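PDB 4PWA: putative cytochrome C from Sinorhizobium meliloti, which binds a covalently attached heme c and probably carries electrons in bacterial sulfite oxidation as a c-type cytochrome. Local coordinates for residues L40-N51 / E73-G84. Sequence-based numbering, arbitrary orientation.
With HEC (heme c), chain E.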
ATOM      1  N   LEU A  40       4.227  -5.424  13.278  1.00 22.74           N
ATOM      2  CA  LEU A  40       4.081  -6.145  14.540  1.00 23.33           C
ATOM      3  C   LEU A  40       4.893  -7.442  14.563  1.00 24.50           C
ATOM      4  O   LEU A  40       5.212  -7.959  15.637  1.00 25.43           O
ATOM      5  CB  LEU A  40       2.602  -6.404  14.860  1.00 22.73           C
ATOM      6  CG  LEU A  40       1.730  -5.145  15.063  1.00 22.34           C
ATOM      7  CD1 LEU A  40       0.272  -5.515  15.303  1.00 19.88           C
ATOM      8  CD2 LEU A  40       2.264  -4.233  16.215  1.00 20.50           C
ATOM      9  N   ASP A  41       5.242  -7.961  13.392  1.00 25.38           N
ATOM     10  CA  ASP A  41       6.166  -9.103  13.313  1.00 27.45           C
ATOM     11  C   ASP A  41       7.584  -8.685  13.704  1.00 28.30           C
ATOM     12  O   ASP A  41       8.399  -9.522  14.108  1.00 29.67           O
ATOM     13  CB  ASP A  41       6.177  -9.714  11.914  1.00 27.72           C
ATOM     14  CG  ASP A  41       4.838 -10.340  11.530  1.00 29.95           C
ATOM     15  OD1 ASP A  41       4.160 -10.944  12.404  1.00 31.87           O
ATOM     16  OD2 ASP A  41       4.468 -10.249  10.332  1.00 34.09           O
ATOM     17  N   GLU A  42       7.866  -7.389  13.584  1.00 27.72           N
ATOM     18  CA  GLU A  42       9.143  -6.824  13.996  1.00 28.70           C
ATOM     19  C   GLU A  42       9.119  -6.427  15.470  1.00 29.06           C
ATOM     20  O   GLU A  42      10.049  -6.693  16.205  1.00 30.25           O
ATOM     21  CB  GLU A  42       9.476  -5.609  13.123  1.00 28.25           C
ATOM     22  CG  GLU A  42      10.736  -4.846  13.505  1.00 29.57           C
ATOM     23  CD  GLU A  42      12.030  -5.620  13.303  1.00 31.10           C
ATOM     24  OE1 GLU A  42      12.013  -6.790  12.835  1.00 30.60           O
ATOM     25  OE2 GLU A  42      13.084  -5.028  13.630  1.00 32.46           O
ATOM     26  N   LEU A  43       8.051  -5.773  15.890  1.00 28.56           N
ATOM     27  CA  LEU A  43       7.928  -5.316  17.267  1.00 29.47           C
ATOM     28  C   LEU A  43       7.867  -6.506  18.239  1.00 30.10           C
ATOM     29  O   LEU A  43       8.577  -6.522  19.246  1.00 31.08           O
ATOM     30  CB  LEU A  43       6.689  -4.432  17.399  1.00 29.00           C
ATOM     31  CG  LEU A  43       6.737  -3.232  18.334  1.00 30.92           C
ATOM     32  CD1 LEU A  43       7.947  -2.359  18.032  1.00 32.94           C
ATOM     33  CD2 LEU A  43       5.421  -2.439  18.200  1.00 27.90           C
ATOM     34  N   LYS A  44       7.068  -7.515  17.893  1.00 29.58           N
ATOM     35  CA  LYS A  44       6.854  -8.702  18.732  1.00 30.76           C
ATOM     36  C   LYS A  44       6.528  -8.310  20.175  1.00 31.24           C
ATOM     37  O   LYS A  44       7.226  -8.708  21.103  1.00 32.47           O
ATOM     38  CB  LYS A  44       8.067  -9.662  18.703  1.00 32.24           C
ATOM     39  CG  LYS A  44       8.423 -10.226  17.314  1.00 33.25           C
ATOM     40  CD  LYS A  44       9.352 -11.460  17.393  1.00 35.83           C
ATOM     41  CE  LYS A  44      10.633 -11.303  16.555  1.00 37.75           C
ATOM     42  NZ  LYS A  44      10.447 -11.232  15.033  1.00 38.85           N
ATOM     43  N   PRO A  45       5.452  -7.533  20.360  1.00 30.27           N
ATOM     44  CA  PRO A  45       5.055  -7.040  21.677  1.00 31.04           C
ATOM     45  C   PRO A  45       4.403  -8.116  22.543  1.00 31.97           C
ATOM     46  O   PRO A  45       3.783  -9.037  22.009  1.00 31.44           O
ATOM     47  CB  PRO A  45       4.006  -5.980  21.338  1.00 29.92           C
ATOM     48  CG  PRO A  45       3.333  -6.509  20.134  1.00 28.31           C
ATOM     49  CD  PRO A  45       4.418  -7.244  19.345  1.00 28.79           C
ATOM     50  N   ASP A  46       4.536  -7.991  23.862  1.00 33.46           N
ATOM     51  CA  ASP A  46       3.775  -8.843  24.780  1.00 34.93           C
ATOM     52  C   ASP A  46       2.311  -8.376  24.910  1.00 33.41           C
ATOM     53  O   ASP A  46       1.958  -7.269  24.497  1.00 31.68           O
ATOM     54  CB  ASP A  46       4.456  -8.945  26.152  1.00 37.73           C
ATOM     55  CG  ASP A  46       4.607  -7.598  26.848  1.00 39.75           C
ATOM     56  OD1 ASP A  46       3.726  -6.728  26.705  1.00 40.12           O
ATOM     57  OD2 ASP A  46       5.626  -7.411  27.548  1.00 45.47           O
ATOM     58  N   ALA A  47       1.482  -9.246  25.482  1.00 34.06           N
ATOM     59  CA  ALA A  47       0.044  -9.028  25.627  1.00 33.60           C
ATOM     60  C   ALA A  47      -0.277  -7.695  26.291  1.00 33.79           C
ATOM     61  O   ALA A  47      -1.158  -6.965  25.842  1.00 32.20           O
ATOM     62  CB  ALA A  47      -0.592 -10.189  26.418  1.00 35.25           C
ATOM     63  N   GLU A  48       0.454  -7.372  27.351  1.00 35.86           N
ATOM     64  CA  GLU A  48       0.226  -6.116  28.063  1.00 37.04           C
ATOM     65  C   GLU A  48       0.444  -4.898  27.159  1.00 34.60           C
ATOM     66  O   GLU A  48      -0.332  -3.949  27.192  1.00 34.21           O
ATOM     67  CB  GLU A  48       1.121  -6.010  29.300  1.00 39.97           C
ATOM     68  CG  GLU A  48       0.648  -4.942  30.273  1.00 44.15           C
ATOM     69  CD  GLU A  48       1.553  -4.807  31.474  1.00 50.80           C
ATOM     70  OE1 GLU A  48       1.187  -5.304  32.569  1.00 54.86           O
ATOM     71  OE2 GLU A  48       2.643  -4.212  31.318  1.00 54.14           O
ATOM     72  N   ARG A  49       1.501  -4.937  26.357  1.00 33.41           N
ATOM     73  CA  ARG A  49       1.864  -3.803  25.507  1.00 32.03           C
ATOM     74  C   ARG A  49       0.788  -3.543  24.455  1.00 29.52           C
ATOM     75  O   ARG A  49       0.447  -2.386  24.181  1.00 28.87           O
ATOM     76  CB  ARG A  49       3.219  -4.040  24.833  1.00 31.77           C
ATOM     77  CG  ARG A  49       3.730  -2.846  24.047  1.00 31.61           C
ATOM     78  CD  ARG A  49       5.153  -3.052  23.522  1.00 32.17           C
ATOM     79  NE  ARG A  49       5.601  -1.873  22.784  1.00 32.27           N
ATOM     80  CZ  ARG A  49       6.788  -1.742  22.200  1.00 33.21           C
ATOM     81  NH1 ARG A  49       7.690  -2.717  22.265  1.00 34.30           N
ATOM     82  NH2 ARG A  49       7.082  -0.614  21.558  1.00 32.27           N
ATOM     83  N   VAL A  50       0.248  -4.619  23.883  1.00 28.19           N
ATOM     84  CA  VAL A  50      -0.839  -4.500  22.914  1.00 25.95           C
ATOM     85  C   VAL A  50      -2.093  -3.945  23.578  1.00 26.28           C
ATOM     86  O   VAL A  50      -2.696  -2.989  23.076  1.00 25.13           O
ATOM     87  CB  VAL A  50      -1.190  -5.848  22.239  1.00 25.70           C
ATOM     88  CG1 VAL A  50      -2.345  -5.659  21.238  1.00 23.91           C
ATOM     89  CG2 VAL A  50       0.035  -6.458  21.536  1.00 23.94           C
ATOM     90  N   ASN A  51      -2.477  -4.558  24.701  1.00 27.43           N
ATOM     91  CA  ASN A  51      -3.689  -4.198  25.410  1.00 28.11           C
ATOM     92  C   ASN A  51      -3.651  -2.709  25.772  1.00 28.74           C
ATOM     93  O   ASN A  51      -4.608  -1.970  25.541  1.00 28.37           O
ATOM     94  CB  ASN A  51      -3.818  -5.075  26.661  1.00 30.56           C
ATOM     95  CG  ASN A  51      -5.170  -4.932  27.362  1.00 31.56           C
ATOM     96  OD1 ASN A  51      -5.713  -3.834  27.481  1.00 32.65           O
ATOM     97  ND2 ASN A  51      -5.706  -6.050  27.840  1.00 31.09           N
ATOM     98  N   GLU A  73      -8.634  -8.072  25.089  1.00 31.84           N
ATOM     99  CA  GLU A  73      -7.747  -9.106  25.627  1.00 33.64           C
ATOM    100  C   GLU A  73      -7.436 -10.144  24.570  1.00 32.12           C
ATOM    101  O   GLU A  73      -6.318 -10.638  24.502  1.00 31.80           O
ATOM    102  CB  GLU A  73      -8.371  -9.824  26.823  1.00 36.28           C
ATOM    103  CG  GLU A  73      -8.339  -9.056  28.110  1.00 40.81           C
ATOM    104  CD  GLU A  73      -9.007  -9.820  29.249  1.00 47.49           C
ATOM    105  OE1 GLU A  73      -8.727 -11.039  29.402  1.00 51.54           O
ATOM    106  OE2 GLU A  73      -9.819  -9.210  29.990  1.00 51.54           O
ATOM    107  N   ALA A  74      -8.437 -10.478  23.752  1.00 31.20           N
ATOM    108  CA  ALA A  74      -8.305 -11.574  22.792  1.00 30.55           C
ATOM    109  C   ALA A  74      -7.355 -11.183  21.651  1.00 28.33           C
ATOM    110  O   ALA A  74      -6.471 -11.962  21.279  1.00 28.70           O
ATOM    111  CB  ALA A  74      -9.668 -11.999  22.277  1.00 30.46           C
ATOM    112  N   VAL A  75      -7.499  -9.967  21.137  1.00 26.25           N
ATOM    113  CA  VAL A  75      -6.562  -9.446  20.149  1.00 24.97           C
ATOM    114  C   VAL A  75      -5.166  -9.206  20.737  1.00 25.15           C
ATOM    115  O   VAL A  75      -4.195  -9.288  20.014  1.00 24.35           O
ATOM    116  CB  VAL A  75      -7.070  -8.130  19.479  1.00 23.66           C
ATOM    117  CG1 VAL A  75      -6.815  -6.942  20.356  1.00 23.46           C
ATOM    118  CG2 VAL A  75      -6.403  -7.936  18.135  1.00 22.64           C
ATOM    119  N   ALA A  76      -5.065  -8.896  22.033  1.00 26.36           N
ATOM    120  CA  ALA A  76      -3.752  -8.767  22.695  1.00 26.93           C
ATOM    121  C   ALA A  76      -3.065 -10.130  22.796  1.00 28.13           C
ATOM    122  O   ALA A  76      -1.897 -10.268  22.428  1.00 27.53           O
ATOM    123  CB  ALA A  76      -3.887  -8.134  24.072  1.00 27.91           C
ATOM    124  N   LEU A  77      -3.793 -11.127  23.291  1.00 29.81           N
ATOM    125  CA  LEU A  77      -3.302 -12.507  23.324  1.00 31.69           C
ATOM    126  C   LEU A  77      -2.856 -12.998  21.938  1.00 30.89           C
ATOM    127  O   LEU A  77      -1.786 -13.603  21.802  1.00 31.60           O
ATOM    128  CB  LEU A  77      -4.378 -13.452  23.878  1.00 33.32           C
ATOM    129  CG  LEU A  77      -4.016 -14.941  23.911  1.00 36.05           C
ATOM    130  CD1 LEU A  77      -2.715 -15.176  24.709  1.00 37.60           C
ATOM    131  CD2 LEU A  77      -5.174 -15.792  24.477  1.00 39.28           C
ATOM    132  N   TYR A  78      -3.678 -12.727  20.923  1.00 29.84           N
ATOM    133  CA  TYR A  78      -3.437 -13.196  19.562  1.00 29.05           C
ATOM    134  C   TYR A  78      -2.143 -12.624  19.015  1.00 28.18           C
ATOM    135  O   TYR A  78      -1.235 -13.359  18.647  1.00 28.23           O
ATOM    136  CB  TYR A  78      -4.625 -12.819  18.650  1.00 28.26           C
ATOM    137  CG  TYR A  78      -4.356 -12.938  17.159  1.00 26.88           C
ATOM    138  CD1 TYR A  78      -4.193 -14.182  16.557  1.00 27.58           C
ATOM    139  CD2 TYR A  78      -4.269 -11.807  16.356  1.00 25.24           C
ATOM    140  CE1 TYR A  78      -3.942 -14.300  15.205  1.00 26.81           C
ATOM    141  CE2 TYR A  78      -4.017 -11.909  14.990  1.00 24.26           C
ATOM    142  CZ  TYR A  78      -3.848 -13.151  14.428  1.00 25.77           C
ATOM    143  OH  TYR A  78      -3.580 -13.256  13.100  1.00 24.39           O
ATOM    144  N   VAL A  79      -2.076 -11.299  18.956  1.00 27.45           N
ATOM    145  CA  VAL A  79      -0.907 -10.620  18.442  1.00 26.50           C
ATOM    146  C   VAL A  79       0.382 -11.097  19.131  1.00 28.00           C
ATOM    147  O   VAL A  79       1.372 -11.416  18.475  1.00 27.96           O
ATOM    148  CB  VAL A  79      -1.030  -9.114  18.622  1.00 25.90           C
ATOM    149  CG1 VAL A  79       0.293  -8.419  18.216  1.00 25.32           C
ATOM    150  CG2 VAL A  79      -2.230  -8.566  17.816  1.00 23.91           C
ATOM    151  N   SER A  80       0.355 -11.168  20.457  1.00 29.37           N
ATOM    152  CA  SER A  80       1.545 -11.502  21.208  1.00 31.08           C
ATOM    153  C   SER A  80       1.981 -12.949  21.001  1.00 32.11           C
ATOM    154  O   SER A  80       3.156 -13.272  21.193  1.00 33.39           O
ATOM    155  CB  SER A  80       1.334 -11.222  22.687  1.00 32.65           C
ATOM    156  OG  SER A  80       0.139 -11.830  23.124  1.00 35.27           O
ATOM    157  N   THR A  81       1.049 -13.810  20.612  1.00 31.77           N
ATOM    158  CA  THR A  81       1.364 -15.214  20.355  1.00 33.24           C
ATOM    159  C   THR A  81       1.879 -15.450  18.942  1.00 32.33           C
ATOM    160  O   THR A  81       2.802 -16.238  18.750  1.00 33.05           O
ATOM    161  CB  THR A  81       0.124 -16.104  20.538  1.00 34.03           C
ATOM    162  OG1 THR A  81      -0.465 -15.836  21.806  1.00 35.05           O
ATOM    163  CG2 THR A  81       0.492 -17.570  20.442  1.00 35.51           C
ATOM    164  N   VAL A  82       1.272 -14.790  17.958  1.00 30.80           N
ATOM    165  CA  VAL A  82       1.569 -15.096  16.553  1.00 30.85           C
ATOM    166  C   VAL A  82       2.606 -14.204  15.906  1.00 30.57           C
ATOM    167  O   VAL A  82       3.088 -14.543  14.838  1.00 30.45           O
ATOM    168  CB  VAL A  82       0.308 -15.089  15.645  1.00 30.02           C
ATOM    169  CG1 VAL A  82      -0.736 -16.064  16.164  1.00 30.26           C
ATOM    170  CG2 VAL A  82      -0.261 -13.673  15.484  1.00 27.68           C
ATOM    171  N   ALA A  83       2.959 -13.077  16.528  1.00 31.29           N
ATOM    172  CA  ALA A  83       3.897 -12.131  15.893  1.00 31.69           C
ATOM    173  C   ALA A  83       5.210 -12.833  15.507  1.00 33.90           C
ATOM    174  O   ALA A  83       5.778 -13.581  16.306  1.00 35.19           O
ATOM    175  CB  ALA A  83       4.163 -10.953  16.790  1.00 31.09           C
ATOM    176  N   GLY A  84       5.641 -12.627  14.262  1.00 34.82           N
ATOM    177  CA  GLY A  84       6.852 -13.253  13.722  1.00 37.24           C
ATOM    178  C   GLY A  84       6.630 -14.560  12.957  1.00 39.50           C
ATOM    179  O   GLY A  84       7.546 -15.066  12.304  1.00 40.49           O
TER
HETATM  180 FE   HEC E 201      -1.649   0.278  16.160  1.00 19.58          FE
HETATM  181  CHA HEC E 201       1.245   1.381  17.579  1.00 19.97           C
HETATM  182  CHB HEC E 201      -1.430  -2.632  17.836  1.00 20.25           C
HETATM  183  CHC HEC E 201      -4.786  -0.507  15.114  1.00 21.15           C
HETATM  184  CHD HEC E 201      -1.552   2.788  13.879  1.00 20.93           C
HETATM  185  NA  HEC E 201      -0.372  -0.460  17.493  1.00 19.81           N
HETATM  186  C1A HEC E 201       0.811   0.119  17.898  1.00 20.40           C
HETATM  187  C2A HEC E 201       1.509  -0.819  18.756  1.00 21.45           C
HETATM  188  C3A HEC E 201       0.789  -1.934  18.822  1.00 20.25           C
HETATM  189  C4A HEC E 201      -0.406  -1.733  18.014  1.00 20.67           C
HETATM  190  CMA HEC E 201       1.169  -3.197  19.609  1.00 19.21           C
HETATM  191  CAA HEC E 201       2.864  -0.556  19.446  1.00 21.69           C
HETATM  192  CBA HEC E 201       2.594   0.344  20.643  1.00 23.18           C
HETATM  193  CGA HEC E 201       3.838   0.546  21.472  1.00 25.31           C
HETATM  194  O1A HEC E 201       3.774   0.269  22.697  1.00 25.75           O
HETATM  195  O2A HEC E 201       4.895   0.979  20.927  1.00 26.75           O
HETATM  196  NB  HEC E 201      -2.858  -1.257  16.427  1.00 19.86           N
HETATM  197  C1B HEC E 201      -2.621  -2.355  17.217  1.00 20.13           C
HETATM  198  C2B HEC E 201      -3.850  -3.108  17.328  1.00 20.21           C
HETATM  199  C3B HEC E 201      -4.752  -2.543  16.543  1.00 20.58           C
HETATM  200  C4B HEC E 201      -4.164  -1.352  15.989  1.00 21.13           C
HETATM  201  CMB HEC E 201      -4.036  -4.462  18.046  1.00 20.61           C
HETATM  202  CAB HEC E 201      -6.206  -3.014  16.322  1.00 20.18           C
HETATM  203  CBB HEC E 201      -7.068  -2.856  17.584  1.00 21.28           C
HETATM  204  NC  HEC E 201      -2.902   0.981  14.731  1.00 19.21           N
HETATM  205  C1C HEC E 201      -4.189   0.564  14.490  1.00 20.68           C
HETATM  206  C2C HEC E 201      -4.899   1.572  13.729  1.00 18.90           C
HETATM  207  C3C HEC E 201      -3.947   2.359  13.195  1.00 19.89           C
HETATM  208  C4C HEC E 201      -2.715   2.072  13.935  1.00 20.72           C
HETATM  209  CMC HEC E 201      -6.238   1.219  13.058  1.00 16.82           C
HETATM  210  CAC HEC E 201      -4.048   3.512  12.147  1.00 19.42           C
HETATM  211  CBC HEC E 201      -5.370   4.186  11.723  1.00 18.48           C
HETATM  212  ND  HEC E 201      -0.355   1.825  15.793  1.00 19.35           N
HETATM  213  C1D HEC E 201      -0.527   2.761  14.787  1.00 19.83           C
HETATM  214  C2D HEC E 201       0.539   3.733  14.821  1.00 17.51           C
HETATM  215  C3D HEC E 201       1.425   3.308  15.979  1.00 18.77           C
HETATM  216  C4D HEC E 201       0.799   2.112  16.511  1.00 19.84           C
HETATM  217  CMD HEC E 201       0.740   4.931  13.874  1.00 17.12           C
HETATM  218  CAD HEC E 201       2.722   4.003  16.455  1.00 19.51           C
HETATM  219  CBD HEC E 201       2.452   4.723  17.764  1.00 19.14           C
HETATM  220  CGD HEC E 201       3.624   5.608  18.106  1.00 21.12           C
HETATM  221  O1D HEC E 201       4.642   5.067  18.616  1.00 20.71           O
HETATM  222  O2D HEC E 201       3.524   6.852  17.886  1.00 22.81           O
HETATM  223  O   HOH W   1       4.948 -11.031  20.503  1.00 39.66           O
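Val-50 and Val-79 lead the apolar packing between residues 40-51 and 73-84. CG2 of Val-50 meets CG1 of Val-79 at 3.9 Å, the two side chains crossing obliquely. Leu-40 CD1 and Pro-45 CG also reach that CG1 methyl, each side chain at about a right angle to the valine. Val-50 has CG1 anti to the backbone N (chi1 180°), which lays this methyl over Ala-76 CA at 3.7 Å and also brings it to the heme methyl CMB. Small residues let the backbones close up: Ala-76 CB lies 3.5 Å from Ala-47 O, and Ala-83 CB rests on Leu-40 O.

One direct hydrogen bond joins the segments. Gly-84 N donates to Asp-41 OD1 at 2.9 Å, almost straight (175°), coming from above the carboxylate plane. Asp-41 OD2 accepts from Ala-28 N, so the carboxylate ties together three parts of the chain. With an alanine here, the N-H groups of Gly-84 and Ala-28 are likely to lose their shared acceptor, and the turn at Gly-84 its tie to helix 40-43. Ser-80 CA makes a CA-H...O contact with Pro-45 O, and a water donates to both Pro-45 O and Ser-80 O.

Residues 40-51 also line part of the heme pocket. Arg-49, extended from CG to NE, grips one propionate through two bonds: NE to O1A and NH2 to O2A, both 2.8 Å. Asp-46 caps helix 47-56 by accepting from Arg-49 N at OD1.

Helix segments 47-51 and 73-82 run at 131° to each other, axes 8.0 Å apart at closest approach. Helix 69-82 packs on one side against heme-lining segment 40-51. Its Ala-74, Val-75 and Tyr-78 touch helix 4-16, consistent with the terminal-helix pairing of class I cytochromes c. Leu-40, Tyr-78 and Val-82 touch Leu-27 of strand 26-27.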